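Local coordinates for protein 6-aminohexanoate-cyclic-dimer hydrolase (Arthrobacter sp., PDB 3A2Q) that hydrolyses the cyclic dimer of 6-aminohexanoate, a nylon-6 by-product, opening one amide bond to give the linear dimer, at residues Gly149-Ser154 / Gly213-Ser218. The protein carries 1 engineered substitution. Numbering follows the deposited sequence.
Sequences GSSGGS and GLFARS. With ACA (6-aminohexanoic acid), chain B.
In the amidase-signature core, the glycine- and serine-rich turn that carries the cis-serine S150, assigned by similarity to the charge relay, packs, at the start of helix 152-159, against the aromatic ring of F215 on central strand 211-216. S151 meets that ring at its edge, close to the ring plane, with CB 3.7 Å from F215 CE2. S154, in the first turn of the helix, comes over one face, its backbone C above the ring and its CB at the rim, 3.6 Å from F215 CE2. The backbone O of S151 is 3.8 Å from F215 CZ, and this interface consists of van der Waals packing. F215 holds CG anti to its own carbonyl carbon (chi1 -77°), which sends the ring off the strand toward the helix start; P178 and A179 of helix 176-182 also touch it. Both serines turn their methylenes to the ring while their hydroxyls bond elsewhere: S154 OG to T118 OG1 and the carbonyl of H167, S151 OG to K72 NZ and the backbone N of N169. The buried hydroxyls are thus satisfied away from the phenyl group. An alanine in place of F215 would probably open a gap beside the S151 and S154 methylenes and leave the start of the helix less firmly packed. Next to S151, S150 follows a cis peptide bond, and its OG accepts a hydrogen bond of 2.8 Å from the amino N of bound 6-aminohexanoic acid. S150 OG is also hydrogen-bonded to K72 NZ, so that lysine links both neighbouring serines. This is the arrangement of the amidase Ser-cisSer-Lys triad, in which K72 and S150 are assigned by similarity to the charge relay and A174, an engineered alanine, stands where the acyl-ester nucleophile is placed, likewise by similarity.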
loop_
_atom_site.group_PDB
_atom_site.type_symbol
_atom_site.label_atom_id
_atom_site.label_comp_id
_atom_site.label_asym_id
_atom_site.label_seq_id
_atom_site.Cartn_x
_atom_site.Cartn_y
_atom_site.Cartn_z
ATOM N N GLY A 149 8.138 -1.312 -0.338
ATOM C CA GLY A 149 7.496 -1.859 -1.521
ATOM C C GLY A 149 6.296 -2.694 -1.126
ATOM O O GLY A 149 6.091 -2.925 0.064
ATOM N N SER A 150 5.526 -3.180 -2.100
ATOM C CA SER A 150 5.807 -2.955 -3.521
ATOM C C SER A 150 5.280 -1.639 -4.098
ATOM O O SER A 150 5.681 -1.237 -5.188
ATOM C CB SER A 150 5.265 -4.132 -4.344
ATOM O OG SER A 150 3.886 -4.357 -4.079
ATOM N N SER A 151 4.387 -0.962 -3.382
ATOM C CA SER A 151 3.851 0.301 -3.882
ATOM C C SER A 151 4.790 1.460 -3.550
ATOM O O SER A 151 4.342 2.556 -3.212
ATOM C CB SER A 151 2.472 0.563 -3.277
ATOM O OG SER A 151 1.616 -0.552 -3.474
ATOM N N GLY A 152 6.096 1.210 -3.667
ATOM C CA GLY A 152 7.098 2.218 -3.354
ATOM C C GLY A 152 7.028 3.513 -4.144
ATOM O O GLY A 152 7.302 4.584 -3.605
ATOM N N GLY A 153 6.669 3.424 -5.420
ATOM C CA GLY A 153 6.567 4.617 -6.241
ATOM C C GLY A 153 5.459 5.547 -5.783
ATOM O O GLY A 153 5.624 6.764 -5.763
ATOM N N SER A 154 4.321 4.977 -5.402
ATOM C CA SER A 154 3.202 5.788 -4.948
ATOM C C SER A 154 3.519 6.417 -3.601
ATOM O O SER A 154 3.210 7.584 -3.376
ATOM C CB SER A 154 1.931 4.941 -4.855
ATOM O OG SER A 154 1.506 4.539 -6.145
ATOM N N GLY A 213 -5.203 -0.542 -2.005
ATOM C CA GLY A 213 -5.074 0.392 -0.900
ATOM C C GLY A 213 -4.955 1.848 -1.302
ATOM O O GLY A 213 -4.962 2.177 -2.493
ATOM N N LEU A 214 -4.805 2.716 -0.302
ATOM C CA LEU A 214 -4.760 4.158 -0.528
ATOM C C LEU A 214 -3.641 4.889 0.199
ATOM O O LEU A 214 -3.284 4.535 1.329
ATOM C CB LEU A 214 -6.097 4.761 -0.097
ATOM C CG LEU A 214 -7.335 4.072 -0.678
ATOM C CD1 LEU A 214 -8.570 4.493 0.104
ATOM C CD2 LEU A 214 -7.464 4.411 -2.155
ATOM N N PHE A 215 -3.121 5.927 -0.461
ATOM C CA PHE A 215 -2.047 6.774 0.057
ATOM C C PHE A 215 -2.528 8.220 0.127
ATOM O O PHE A 215 -3.202 8.686 -0.785
ATOM C CB PHE A 215 -0.837 6.759 -0.884
ATOM C CG PHE A 215 0.006 5.529 -0.793
ATOM C CD1 PHE A 215 0.874 5.341 0.281
ATOM C CD2 PHE A 215 -0.038 4.572 -1.800
ATOM C CE1 PHE A 215 1.692 4.212 0.348
ATOM C CE2 PHE A 215 0.775 3.439 -1.744
ATOM C CZ PHE A 215 1.642 3.261 -0.669
ATOM N N ALA A 216 -2.152 8.922 1.194
ATOM C CA ALA A 216 -2.497 10.331 1.388
ATOM C C ALA A 216 -1.655 10.910 2.530
ATOM O O ALA A 216 -0.901 10.190 3.183
ATOM C CB ALA A 216 -3.989 10.481 1.706
ATOM N N ARG A 217 -1.774 12.213 2.768
ATOM C CA ARG A 217 -1.028 12.834 3.853
ATOM C C ARG A 217 -1.944 13.267 5.001
ATOM O O ARG A 217 -1.481 13.793 6.015
ATOM C CB ARG A 217 -0.209 14.027 3.338
ATOM C CG ARG A 217 0.941 13.631 2.409
ATOM C CD ARG A 217 1.908 14.790 2.208
ATOM N NE ARG A 217 1.239 15.952 1.637
ATOM C CZ ARG A 217 0.974 16.112 0.344
ATOM N NH1 ARG A 217 1.327 15.187 -0.539
ATOM N NH2 ARG A 217 0.331 17.194 -0.062
ATOM N N SER A 218 -3.246 13.043 4.845
ATOM C CA SER A 218 -4.195 13.391 5.899
ATOM C C SER A 218 -5.218 12.273 6.055
ATOM O O SER A 218 -5.506 11.545 5.106
ATOM C CB SER A 218 -4.923 14.700 5.580
ATOM O OG SER A 218 -5.806 14.541 4.484
HETATM C C ACA B . 3.468 -11.693 -4.235
HETATM O O ACA B . 4.403 -11.384 -4.974
HETATM C C2 ACA B . 2.044 -11.653 -4.749
HETATM C C3 ACA B . 1.751 -10.387 -5.537
HETATM C C4 ACA B . 1.236 -9.292 -4.617
HETATM C C5 ACA B . 1.875 -7.947 -4.912
HETATM C C6 ACA B . 1.753 -7.007 -3.718
HETATM N N ACA B . 3.039 -6.773 -3.064
#